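Local atomic coordinates of probable ATP-dependent kinase TDA10 (Saccharomyces cerevisiae, PDB entry 1ODF), a protein that is probably an ATP-dependent kinase of the GLYK family, with a P-loop fold resembling bacterial pantothenate kinase and a phosphoryl acceptor not yet known. Residues 102-107 with 189-194; 159-164 with 250-255; 21-26 with 30-35; 50-55 with 63-68. All blocks are in the same frame, centred on the assembly; numbering follows the deposited sequence. Where two conformers were deposited one is given.

Contact 1: 102-107 with 189-194; sequences HDMKLL and LFFYSD
Tyr192 and Met104 both set CG beside the backbone N, anti to the carbonyl carbon (chi1 -56° and -53°); the tyrosine ring thereby reaches across to His102, while the methionine chain, bent again at chi2 and chi3, folds over that ring. Met104 SD sits 3.9 Å from the centroid of the Tyr192 ring, a Met-aromatic contact over one face, and CE of the same methionine lies above the ring centre as a CH-pi donor. CE also packs against Phe191 CB at 3.7 Å. At its edge, Tyr192 OH meets His102 ND1 at 2.8 Å in a hydrogen bond, the two rings standing almost perpendicular. The contact fastens the start of helix 104-114 to helix 182-195 in this P-loop kinase fold. Asp103 is the N-cap of helix 104-114, its OD2 accepting from Leu106 N at 3.2 Å. A phenylalanine in place of Tyr192 would probably leave His102 ND1 and Gly100 N, the hydroxyl's other partner, without their mate. On the far side of its ring, NE2 of His102 hydrogen-bonds to Asp71 OD2, and the ring stacks on Tyr74.

Contact 2: 159-164 with 250-255; sequences EGWFLG and PSYKLY
Near the C-terminal end of strand 155-160 the chain leaves extended geometry at Trp161, which faces Ser251 and Tyr252 on a regular turn of helix 249-262. The indole presents its benzo edge to the helix. Trp161 CE3 comes within 3.8 Å of Tyr252 CE2, and the six-membered ring stands edge-to-face, though offset, against the tyrosine face, with centroids 5.5 Å apart and planes at 68°. The outer corner of the same ring, CZ3 and CH2, rests against Ser251 CB, which lies near the indole plane at 4.1 Å from CH2. Trp161 CG is wedged between its backbone N and carbonyl carbon (chi1 64°), which lays the indole against the helix. Loops at the C-terminal ends of the parallel strands form the nucleotide site in P-loop kinases, and this aromatic pair lies beside it: Trp161 touches Gln40 and Lys44, both in the predicted ATP-binding segment. The Tyr252 hydroxyl passes the indole at 3.6 Å from CE3 without bonding to it; its hydrogen-bond partner is Gln40 OE1. The phenol is thus held at both its ring and its polar end. Trp161 also meets Tyr248 edge-to-face, while CD2 of the following residue, Phe162, lies above the rim of one indole face.

Contact 3: 21-26 with 30-35; sequences PEWFET and CPLFIF
A single indole is met on a face by a leucine and at its rim by a sulfur: Trp23 has Leu32 over its five-membered ring and Cys30 SG beside its six-membered one. The residue sits near the end of helix 8-24, and the chain turns from there into strand 32-37, the strand that leads to the P-loop, so the contact packs an N-terminal helix on the central sheet of the kinase fold. Leu32 CG stands 3.5 Å from the centroid of the pyrrole ring and only 7° off its normal, a close CH-pi contact, and Leu32 CB comes to 3.3 Å from Trp23 NE1. Both side chains set CG anti to the backbone N (chi1 160° for Trp23, -172° for Leu32), and the indole and the leucine run antiparallel alongside one another. Cys30 SG lies in the plane at the far end of the indole, 3.6 Å from Trp23 CH2, a sulfur-aromatic contact at the edge. Further cover for the indole comes from Asn28 and Ile268. Putting an alanine at Trp23 would probably open a gap above Leu32, deprive the cysteine sulfur of its aromatic neighbour and break the water link to Cys30 O. In that link the pyrrole N-H is satisfied by a water 3.0 Å from Trp23 NE1, which donates in turn to Cys30 O at 2.9 Å.

Contact 4: 50-55 with 63-68; sequences QIYNHL and KSIGYA
Tyr52 fills the space between Ile65 and Tyr67, and it carries most of the contact between helix 44-59 and strand 65-69. These are the helix that follows the P-loop and an outermost strand of the parallel part of the central sheet; the axes of segments 50-55 and 65-68 run nearly antiparallel (169°), 9.2 Å apart at closest approach. Packing is tight around the Tyr52 ring. Tyr67 CB sits over its centre, 3.7 Å from the centroid, as a CH-pi donor, while Ile65 CG2 presses on the edge at 3.6 Å from Tyr52 CD2. CG of Tyr52 is anti to its own backbone N (chi1 179°), which extends the ring away from the helix and across the strand. The two tyrosine rings neither stack nor meet edge-to-face, their planes inclined at 44°. Toward Leu55 the fit is looser: its CB approaches Ile65 CD1 no closer than 4.4 Å, and its side chain also meets Ile20 of helix 8-24. The Tyr67 hydroxyl points along the helix to Ser48 OG, its hydrogen-bond partner, near the predicted ATP-binding residue Ser45. A water sits at the phenolic end of Tyr52, a partly exposed residue, and no direct polar bond joins the segments there. This water accepts from Tyr67 N at 3.0 Å and lies 3.1 Å from Tyr52 OH.

Overall arrangement
Contacts 2, 3 and 4 share the central sheet: strand 155-160 of contact 2 lies between strands 32-37 and 65-69 of the other two. Glu159 N and Ala68 O, 3.1 Å apart, probably bond contact 2 to contact 4. Contacts 3 and 4, with centres 13 Å apart, meet through Phe24 and Lys63, a cation-pi pair. Contact 1 joins contact 2 instead, the Tyr192 ring meeting Phe162 edge-to-face. Around the predicted ATP site, measured side chain to side chain, Tyr252 is about 3 Å from Gln40, Tyr67 about 5 Å from Ser45, and His102 about 10 Å from Gln40; contact 3 lies away from it.

Contact 1: 102-107 with 189-194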
# COMPACT_ATOMS: atom_id res chain seq x y z
N HIS A 102 6.87 -3.85 -9.10
CA HIS A 102 6.29 -2.58 -9.50
C HIS A 102 7.27 -1.77 -10.36
O HIS A 102 8.48 -1.94 -10.26
CB HIS A 102 5.89 -1.74 -8.28
CG HIS A 102 4.76 -2.32 -7.50
ND1 HIS A 102 4.95 -3.22 -6.47
CD2 HIS A 102 3.42 -2.16 -7.61
CE1 HIS A 102 3.78 -3.57 -5.97
NE2 HIS A 102 2.83 -2.94 -6.65
N ASP A 103 6.72 -0.89 -11.19
CA ASP A 103 7.53 -0.05 -12.07
C ASP A 103 8.02 1.19 -11.31
O ASP A 103 7.34 2.21 -11.27
CB ASP A 103 6.69 0.35 -13.28
CG ASP A 103 7.51 0.97 -14.38
OD1 ASP A 103 6.99 1.10 -15.51
OD2 ASP A 103 8.68 1.34 -14.12
N MET A 104 9.21 1.08 -10.73
CA MET A 104 9.79 2.18 -9.95
C MET A 104 10.17 3.39 -10.79
O MET A 104 10.02 4.52 -10.33
CB MET A 104 11.02 1.69 -9.19
CG MET A 104 10.77 0.46 -8.34
SD MET A 104 9.23 0.59 -7.40
CE MET A 104 9.68 1.89 -6.21
N LYS A 105 10.66 3.15 -12.00
CA LYS A 105 11.06 4.25 -12.87
C LYS A 105 9.86 5.13 -13.12
O LYS A 105 9.95 6.36 -13.07
CB LYS A 105 11.61 3.71 -14.19
CG LYS A 105 12.95 4.32 -14.59
CD LYS A 105 13.96 4.21 -13.45
CE LYS A 105 15.35 4.73 -13.83
NZ LYS A 105 16.02 3.87 -14.85
N LEU A 106 8.72 4.50 -13.38
CA LEU A 106 7.49 5.21 -13.65
C LEU A 106 7.02 5.95 -12.40
O LEU A 106 6.53 7.07 -12.48
CB LEU A 106 6.40 4.22 -14.10
CG LEU A 106 5.30 4.76 -15.03
CD1 LEU A 106 4.20 3.72 -15.18
CD2 LEU A 106 4.72 6.05 -14.48
N LEU A 107 7.19 5.34 -11.23
CA LEU A 107 6.77 5.97 -9.99
C LEU A 107 7.66 7.18 -9.70
O LEU A 107 7.19 8.23 -9.27
CB LEU A 107 6.87 4.96 -8.84
CG LEU A 107 6.33 5.43 -7.49
CD1 LEU A 107 4.86 5.81 -7.62
CD2 LEU A 107 6.51 4.32 -6.46
N LEU A 189 12.55 -3.73 -1.74
CA LEU A 189 11.75 -2.88 -0.86
C LEU A 189 12.39 -1.49 -0.70
O LEU A 189 11.70 -0.49 -0.50
CB LEU A 189 11.58 -3.54 0.51
CG LEU A 189 10.80 -2.75 1.58
CD1 LEU A 189 9.39 -2.46 1.06
CD2 LEU A 189 10.75 -3.51 2.90
N PHE A 190 13.72 -1.45 -0.80
CA PHE A 190 14.46 -0.21 -0.66
C PHE A 190 13.94 0.93 -1.54
O PHE A 190 13.73 2.04 -1.06
CB PHE A 190 15.94 -0.44 -0.98
CG PHE A 190 16.77 0.81 -0.89
CD1 PHE A 190 17.05 1.39 0.35
CD2 PHE A 190 17.21 1.46 -2.04
CE1 PHE A 190 17.75 2.59 0.44
CE2 PHE A 190 17.91 2.66 -1.96
CZ PHE A 190 18.17 3.23 -0.72
N PHE A 191 13.73 0.65 -2.82
CA PHE A 191 13.27 1.66 -3.76
C PHE A 191 11.96 2.37 -3.38
O PHE A 191 11.78 3.54 -3.69
CB PHE A 191 13.13 1.08 -5.17
CG PHE A 191 14.44 0.69 -5.81
CD1 PHE A 191 15.13 -0.44 -5.40
CD2 PHE A 191 14.97 1.46 -6.86
CE1 PHE A 191 16.34 -0.82 -6.00
CE2 PHE A 191 16.18 1.10 -7.48
CZ PHE A 191 16.86 -0.04 -7.05
N TYR A 192 11.06 1.66 -2.70
CA TYR A 192 9.80 2.25 -2.29
C TYR A 192 10.03 3.14 -1.09
O TYR A 192 9.61 4.29 -1.07
CB TYR A 192 8.78 1.17 -1.91
CG TYR A 192 8.51 0.13 -2.98
CD1 TYR A 192 9.43 -0.89 -3.24
CD2 TYR A 192 7.31 0.14 -3.70
CE1 TYR A 192 9.16 -1.88 -4.19
CE2 TYR A 192 7.02 -0.85 -4.64
CZ TYR A 192 7.95 -1.85 -4.88
OH TYR A 192 7.66 -2.85 -5.78
N SER A 193 10.70 2.59 -0.08
CA SER A 193 11.00 3.31 1.15
C SER A 193 11.77 4.60 0.86
O SER A 193 11.41 5.67 1.35
CB SER A 193 11.82 2.42 2.08
OG SER A 193 12.98 1.94 1.43
N ASP A 194 12.83 4.48 0.07
CA ASP A 194 13.67 5.62 -0.28
C ASP A 194 12.91 6.72 -1.01
O ASP A 194 13.10 7.91 -0.76
CB ASP A 194 14.82 5.14 -1.18
CG ASP A 194 15.86 6.22 -1.43
OD1 ASP A 194 16.55 6.61 -0.46
OD2 ASP A 194 15.98 6.69 -2.58

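Contact 2: 159-164 with 250-255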
# COMPACT_ATOMS: atom_id res chain seq x y z
N GLU A 159 -2.09 3.85 -1.19
CA GLU A 159 -2.38 2.72 -0.31
C GLU A 159 -1.81 1.41 -0.82
O GLU A 159 -1.78 1.15 -2.02
CB GLU A 159 -3.89 2.58 -0.12
CG GLU A 159 -4.64 2.08 -1.35
CD GLU A 159 -4.64 0.55 -1.47
OE1 GLU A 159 -4.95 0.06 -2.57
OE2 GLU A 159 -4.35 -0.15 -0.47
N GLY A 160 -1.37 0.58 0.13
CA GLY A 160 -0.81 -0.72 -0.18
C GLY A 160 -0.69 -1.55 1.09
O GLY A 160 -0.74 -1.00 2.21
N TRP A 161 -0.53 -2.86 0.94
CA TRP A 161 -0.42 -3.76 2.08
C TRP A 161 0.97 -3.74 2.73
O TRP A 161 1.13 -4.21 3.85
CB TRP A 161 -0.78 -5.20 1.68
CG TRP A 161 0.17 -5.79 0.68
CD1 TRP A 161 0.11 -5.67 -0.68
CD2 TRP A 161 1.39 -6.47 0.97
NE1 TRP A 161 1.23 -6.24 -1.26
CE2 TRP A 161 2.03 -6.73 -0.26
CE3 TRP A 161 2.02 -6.88 2.16
CZ2 TRP A 161 3.26 -7.38 -0.34
CZ3 TRP A 161 3.24 -7.52 2.07
CH2 TRP A 161 3.85 -7.76 0.83
N PHE A 162 1.96 -3.19 2.03
CA PHE A 162 3.32 -3.13 2.57
C PHE A 162 3.92 -1.71 2.68
O PHE A 162 5.12 -1.55 2.88
CB PHE A 162 4.26 -4.01 1.72
CG PHE A 162 4.46 -3.50 0.32
CD1 PHE A 162 5.55 -2.67 0.01
CD2 PHE A 162 3.57 -3.84 -0.70
CE1 PHE A 162 5.75 -2.19 -1.29
CE2 PHE A 162 3.76 -3.37 -2.01
CZ PHE A 162 4.86 -2.54 -2.31
N LEU A 163 3.08 -0.69 2.56
CA LEU A 163 3.58 0.67 2.67
C LEU A 163 4.09 0.93 4.09
O LEU A 163 3.40 0.67 5.08
CB LEU A 163 2.47 1.67 2.34
CG LEU A 163 1.81 1.59 0.96
CD1 LEU A 163 0.92 2.82 0.76
CD2 LEU A 163 2.86 1.54 -0.13
N GLY A 164 5.32 1.43 4.18
CA GLY A 164 5.88 1.71 5.49
C GLY A 164 6.93 0.70 5.91
O GLY A 164 7.75 1.00 6.79
N PRO A 250 6.23 -14.24 4.60
CA PRO A 250 7.62 -13.93 4.99
C PRO A 250 7.80 -12.43 5.22
O PRO A 250 8.40 -12.00 6.21
CB PRO A 250 8.42 -14.45 3.80
CG PRO A 250 7.60 -15.62 3.32
CD PRO A 250 6.19 -15.07 3.39
N SER A 251 7.25 -11.63 4.31
CA SER A 251 7.33 -10.17 4.43
C SER A 251 6.70 -9.70 5.73
O SER A 251 7.27 -8.88 6.45
CB SER A 251 6.63 -9.50 3.25
OG SER A 251 7.35 -9.74 2.06
N TYR A 252 5.51 -10.22 6.03
CA TYR A 252 4.80 -9.86 7.25
C TYR A 252 5.65 -10.15 8.48
O TYR A 252 5.86 -9.28 9.32
CB TYR A 252 3.47 -10.63 7.35
CG TYR A 252 2.37 -10.08 6.46
CD1 TYR A 252 1.61 -10.93 5.64
CD2 TYR A 252 2.10 -8.71 6.41
CE1 TYR A 252 0.61 -10.42 4.80
CE2 TYR A 252 1.11 -8.19 5.58
CZ TYR A 252 0.37 -9.05 4.78
OH TYR A 252 -0.59 -8.52 3.93
N LYS A 253 6.16 -11.38 8.56
CA LYS A 253 6.99 -11.80 9.68
C LYS A 253 8.25 -10.95 9.83
O LYS A 253 8.70 -10.69 10.94
CB LYS A 253 7.40 -13.27 9.52
CG LYS A 253 6.25 -14.25 9.48
CD LYS A 253 6.76 -15.68 9.36
CE LYS A 253 5.62 -16.69 9.39
NZ LYS A 253 6.10 -18.11 9.42
N LEU A 254 8.83 -10.54 8.71
CA LEU A 254 10.05 -9.74 8.76
C LEU A 254 9.86 -8.26 9.11
O LEU A 254 10.57 -7.74 9.96
CB LEU A 254 10.78 -9.82 7.42
CG LEU A 254 12.26 -10.22 7.43
CD1 LEU A 254 12.91 -9.73 6.15
CD2 LEU A 254 12.98 -9.64 8.64
N TYR A 255 8.90 -7.59 8.46
CA TYR A 255 8.71 -6.15 8.65
C TYR A 255 7.54 -5.60 9.47
O TYR A 255 7.65 -4.50 10.01
CB TYR A 255 8.64 -5.46 7.29
CG TYR A 255 9.64 -5.96 6.27
CD1 TYR A 255 9.24 -6.71 5.17
CD2 TYR A 255 10.99 -5.62 6.38
CE1 TYR A 255 10.16 -7.12 4.19
CE2 TYR A 255 11.92 -6.02 5.41
CZ TYR A 255 11.50 -6.76 4.32
OH TYR A 255 12.41 -7.12 3.36

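Contact 3: 21-26 with 30-35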
# COMPACT_ATOMS: atom_id res chain seq x y z
N PRO A 21 -6.78 19.97 8.25
CA PRO A 21 -6.97 21.41 8.37
C PRO A 21 -5.74 22.07 9.01
O PRO A 21 -5.34 23.17 8.63
CB PRO A 21 -8.21 21.51 9.25
CG PRO A 21 -9.00 20.28 8.84
CD PRO A 21 -7.92 19.23 8.83
N GLU A 22 -5.13 21.38 9.97
CA GLU A 22 -3.94 21.88 10.63
C GLU A 22 -2.76 21.96 9.65
O GLU A 22 -1.88 22.82 9.79
CB GLU A 22 -3.59 21.01 11.84
CG GLU A 22 -4.41 21.37 13.09
CD GLU A 22 -4.17 20.44 14.27
OE1 GLU A 22 -3.08 19.82 14.35
OE2 GLU A 22 -5.06 20.34 15.15
N TRP A 23 -2.73 21.07 8.67
CA TRP A 23 -1.68 21.11 7.67
C TRP A 23 -1.91 22.33 6.75
O TRP A 23 -0.97 23.04 6.41
CB TRP A 23 -1.68 19.83 6.84
CG TRP A 23 -0.97 19.97 5.51
CD1 TRP A 23 -1.56 20.10 4.28
CD2 TRP A 23 0.44 19.99 5.29
NE1 TRP A 23 -0.59 20.19 3.30
CE2 TRP A 23 0.65 20.12 3.89
CE3 TRP A 23 1.56 19.90 6.14
CZ2 TRP A 23 1.93 20.17 3.32
CZ3 TRP A 23 2.83 19.95 5.57
CH2 TRP A 23 3.00 20.08 4.17
N PHE A 24 -3.16 22.56 6.36
CA PHE A 24 -3.49 23.69 5.49
C PHE A 24 -3.25 25.03 6.20
O PHE A 24 -2.91 26.03 5.56
CB PHE A 24 -4.94 23.57 5.02
CG PHE A 24 -5.15 22.50 3.97
CD1 PHE A 24 -6.33 21.78 3.92
CD2 PHE A 24 -4.15 22.23 3.03
CE1 PHE A 24 -6.53 20.79 2.94
CE2 PHE A 24 -4.34 21.25 2.04
CZ PHE A 24 -5.53 20.52 2.00
N GLU A 25 -3.41 25.05 7.52
CA GLU A 25 -3.18 26.28 8.27
C GLU A 25 -1.72 26.72 8.17
O GLU A 25 -1.39 27.84 8.52
CB GLU A 25 -3.52 26.07 9.75
CG GLU A 25 -4.94 25.66 10.03
CD GLU A 25 -5.21 25.56 11.52
OE1 GLU A 25 -4.37 24.97 12.24
OE2 GLU A 25 -6.27 26.06 11.96
N THR A 26 -0.86 25.82 7.70
CA THR A 26 0.57 26.11 7.57
C THR A 26 0.89 26.86 6.27
O THR A 26 1.96 27.47 6.13
CB THR A 26 1.42 24.79 7.60
OG1 THR A 26 1.20 24.03 6.41
CG2 THR A 26 1.06 23.94 8.83
N CYS A 30 3.46 22.50 -1.01
CA CYS A 30 3.88 21.16 -1.42
C CYS A 30 2.74 20.18 -1.14
O CYS A 30 1.84 20.47 -0.35
CB CYS A 30 5.14 20.75 -0.65
SG CYS A 30 4.90 20.56 1.14
N PRO A 31 2.75 19.01 -1.79
CA PRO A 31 1.67 18.05 -1.54
C PRO A 31 1.71 17.48 -0.12
O PRO A 31 2.76 17.48 0.55
CB PRO A 31 1.94 16.95 -2.57
CG PRO A 31 2.83 17.60 -3.60
CD PRO A 31 3.71 18.48 -2.77
N LEU A 32 0.56 17.04 0.36
CA LEU A 32 0.47 16.40 1.66
C LEU A 32 0.11 14.97 1.26
O LEU A 32 -0.89 14.75 0.57
CB LEU A 32 -0.68 16.98 2.49
CG LEU A 32 -0.85 16.60 3.98
CD1 LEU A 32 -2.27 16.17 4.22
CD2 LEU A 32 0.09 15.52 4.40
N PHE A 33 0.93 14.01 1.66
CA PHE A 33 0.63 12.62 1.34
C PHE A 33 -0.14 11.95 2.47
O PHE A 33 -0.00 12.31 3.64
CB PHE A 33 1.91 11.83 1.05
CG PHE A 33 2.44 12.04 -0.34
CD1 PHE A 33 2.89 13.30 -0.75
CD2 PHE A 33 2.44 11.00 -1.26
CE1 PHE A 33 3.33 13.51 -2.05
CE2 PHE A 33 2.88 11.20 -2.57
CZ PHE A 33 3.33 12.46 -2.97
N ILE A 34 -0.98 10.99 2.10
CA ILE A 34 -1.75 10.23 3.07
C ILE A 34 -1.58 8.75 2.69
O ILE A 34 -2.08 8.30 1.65
CB ILE A 34 -3.23 10.62 3.07
CG1 ILE A 34 -3.37 12.10 3.45
CG2 ILE A 34 -3.99 9.76 4.09
CD1 ILE A 34 -4.78 12.58 3.51
N PHE A 35 -0.85 8.03 3.53
CA PHE A 35 -0.57 6.62 3.32
C PHE A 35 -1.48 5.71 4.12
O PHE A 35 -1.70 5.92 5.32
CB PHE A 35 0.87 6.30 3.71
CG PHE A 35 1.91 7.00 2.89
CD1 PHE A 35 2.95 7.69 3.51
CD2 PHE A 35 1.88 6.94 1.49
CE1 PHE A 35 3.95 8.32 2.75
CE2 PHE A 35 2.87 7.56 0.72
CZ PHE A 35 3.91 8.25 1.35
O HOH W 1 -1.01 20.62 0.34

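Contact 4: 50-55 with 63-68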
# COMPACT_ATOMS: atom_id res chain seq x y z
N GLN A 50 -12.99 5.49 0.70
CA GLN A 50 -13.99 6.28 1.40
C GLN A 50 -13.42 7.65 1.76
O GLN A 50 -14.11 8.67 1.67
CB GLN A 50 -14.44 5.57 2.67
CG GLN A 50 -15.34 4.38 2.46
CD GLN A 50 -15.75 3.74 3.77
OE1 GLN A 50 -14.93 3.14 4.46
NE2 GLN A 50 -17.03 3.86 4.11
N ILE A 51 -12.17 7.67 2.19
CA ILE A 51 -11.53 8.92 2.58
C ILE A 51 -11.37 9.81 1.34
O ILE A 51 -11.60 11.02 1.40
CB ILE A 51 -10.15 8.65 3.24
CG1 ILE A 51 -10.38 8.01 4.62
CG2 ILE A 51 -9.38 9.94 3.40
CD1 ILE A 51 -11.32 8.79 5.51
N TYR A 52 -10.99 9.20 0.22
CA TYR A 52 -10.83 9.92 -1.04
C TYR A 52 -12.13 10.68 -1.29
O TYR A 52 -12.13 11.90 -1.45
CB TYR A 52 -10.60 8.95 -2.20
CG TYR A 52 -10.44 9.61 -3.56
CD1 TYR A 52 -11.11 9.11 -4.67
CD2 TYR A 52 -9.59 10.71 -3.74
CE1 TYR A 52 -10.93 9.67 -5.94
CE2 TYR A 52 -9.41 11.28 -5.01
CZ TYR A 52 -10.08 10.75 -6.10
OH TYR A 52 -9.91 11.29 -7.36
N ASN A 53 -13.24 9.96 -1.29
CA ASN A 53 -14.54 10.58 -1.53
C ASN A 53 -14.86 11.64 -0.49
O ASN A 53 -15.36 12.71 -0.82
CB ASN A 53 -15.65 9.53 -1.55
CG ASN A 53 -15.56 8.62 -2.77
OD1 ASN A 53 -15.30 9.08 -3.88
ND2 ASN A 53 -15.78 7.33 -2.56
N HIS A 54 -14.55 11.34 0.77
CA HIS A 54 -14.79 12.26 1.87
C HIS A 54 -14.12 13.61 1.59
O HIS A 54 -14.74 14.66 1.71
CB HIS A 54 -14.22 11.65 3.16
CG HIS A 54 -14.38 12.51 4.38
ND1 HIS A 54 -15.59 12.74 4.99
CD2 HIS A 54 -13.45 13.15 5.14
CE1 HIS A 54 -15.41 13.48 6.07
NE2 HIS A 54 -14.12 13.74 6.19
N LEU A 55 -12.85 13.56 1.19
CA LEU A 55 -12.07 14.76 0.89
C LEU A 55 -12.54 15.47 -0.38
O LEU A 55 -12.51 16.70 -0.47
CB LEU A 55 -10.58 14.40 0.78
CG LEU A 55 -9.97 13.87 2.08
CD1 LEU A 55 -8.53 13.41 1.85
CD2 LEU A 55 -10.03 14.96 3.14
N LYS A 63 -9.26 22.31 -3.64
CA LYS A 63 -8.04 21.52 -3.51
C LYS A 63 -7.98 20.39 -4.54
O LYS A 63 -9.02 19.83 -4.90
CB LYS A 63 -7.94 20.92 -2.10
CG LYS A 63 -7.83 21.94 -0.97
CD LYS A 63 -6.47 22.64 -0.98
CE LYS A 63 -6.35 23.61 0.19
NZ LYS A 63 -5.03 24.30 0.21
N SER A 64 -6.78 20.05 -5.00
CA SER A 64 -6.60 18.96 -5.96
C SER A 64 -6.29 17.68 -5.18
O SER A 64 -5.26 17.58 -4.50
CB SER A 64 -5.44 19.27 -6.91
OG SER A 64 -5.20 18.17 -7.78
N ILE A 65 -7.19 16.70 -5.27
CA ILE A 65 -7.02 15.43 -4.56
C ILE A 65 -6.67 14.26 -5.48
O ILE A 65 -7.38 13.97 -6.42
CB ILE A 65 -8.32 15.04 -3.79
CG1 ILE A 65 -8.87 16.24 -3.01
CG2 ILE A 65 -8.04 13.87 -2.85
CD1 ILE A 65 -7.95 16.76 -1.91
N GLY A 66 -5.56 13.59 -5.18
CA GLY A 66 -5.15 12.45 -5.98
C GLY A 66 -5.24 11.15 -5.19
O GLY A 66 -5.12 11.13 -3.96
N TYR A 67 -5.44 10.04 -5.90
CA TYR A 67 -5.53 8.74 -5.25
C TYR A 67 -4.89 7.66 -6.11
O TYR A 67 -4.98 7.70 -7.34
CB TYR A 67 -7.00 8.38 -4.99
CG TYR A 67 -7.19 6.99 -4.40
CD1 TYR A 67 -7.04 5.84 -5.19
CD2 TYR A 67 -7.48 6.83 -3.05
CE1 TYR A 67 -7.15 4.56 -4.64
CE2 TYR A 67 -7.60 5.56 -2.48
CZ TYR A 67 -7.43 4.43 -3.28
OH TYR A 67 -7.55 3.18 -2.71
N ALA A 68 -4.25 6.71 -5.45
CA ALA A 68 -3.64 5.60 -6.16
C ALA A 68 -3.35 4.44 -5.23
O ALA A 68 -3.10 4.62 -4.04
CB ALA A 68 -2.35 6.06 -6.84
O HOH W 2 -7.09 10.41 -8.41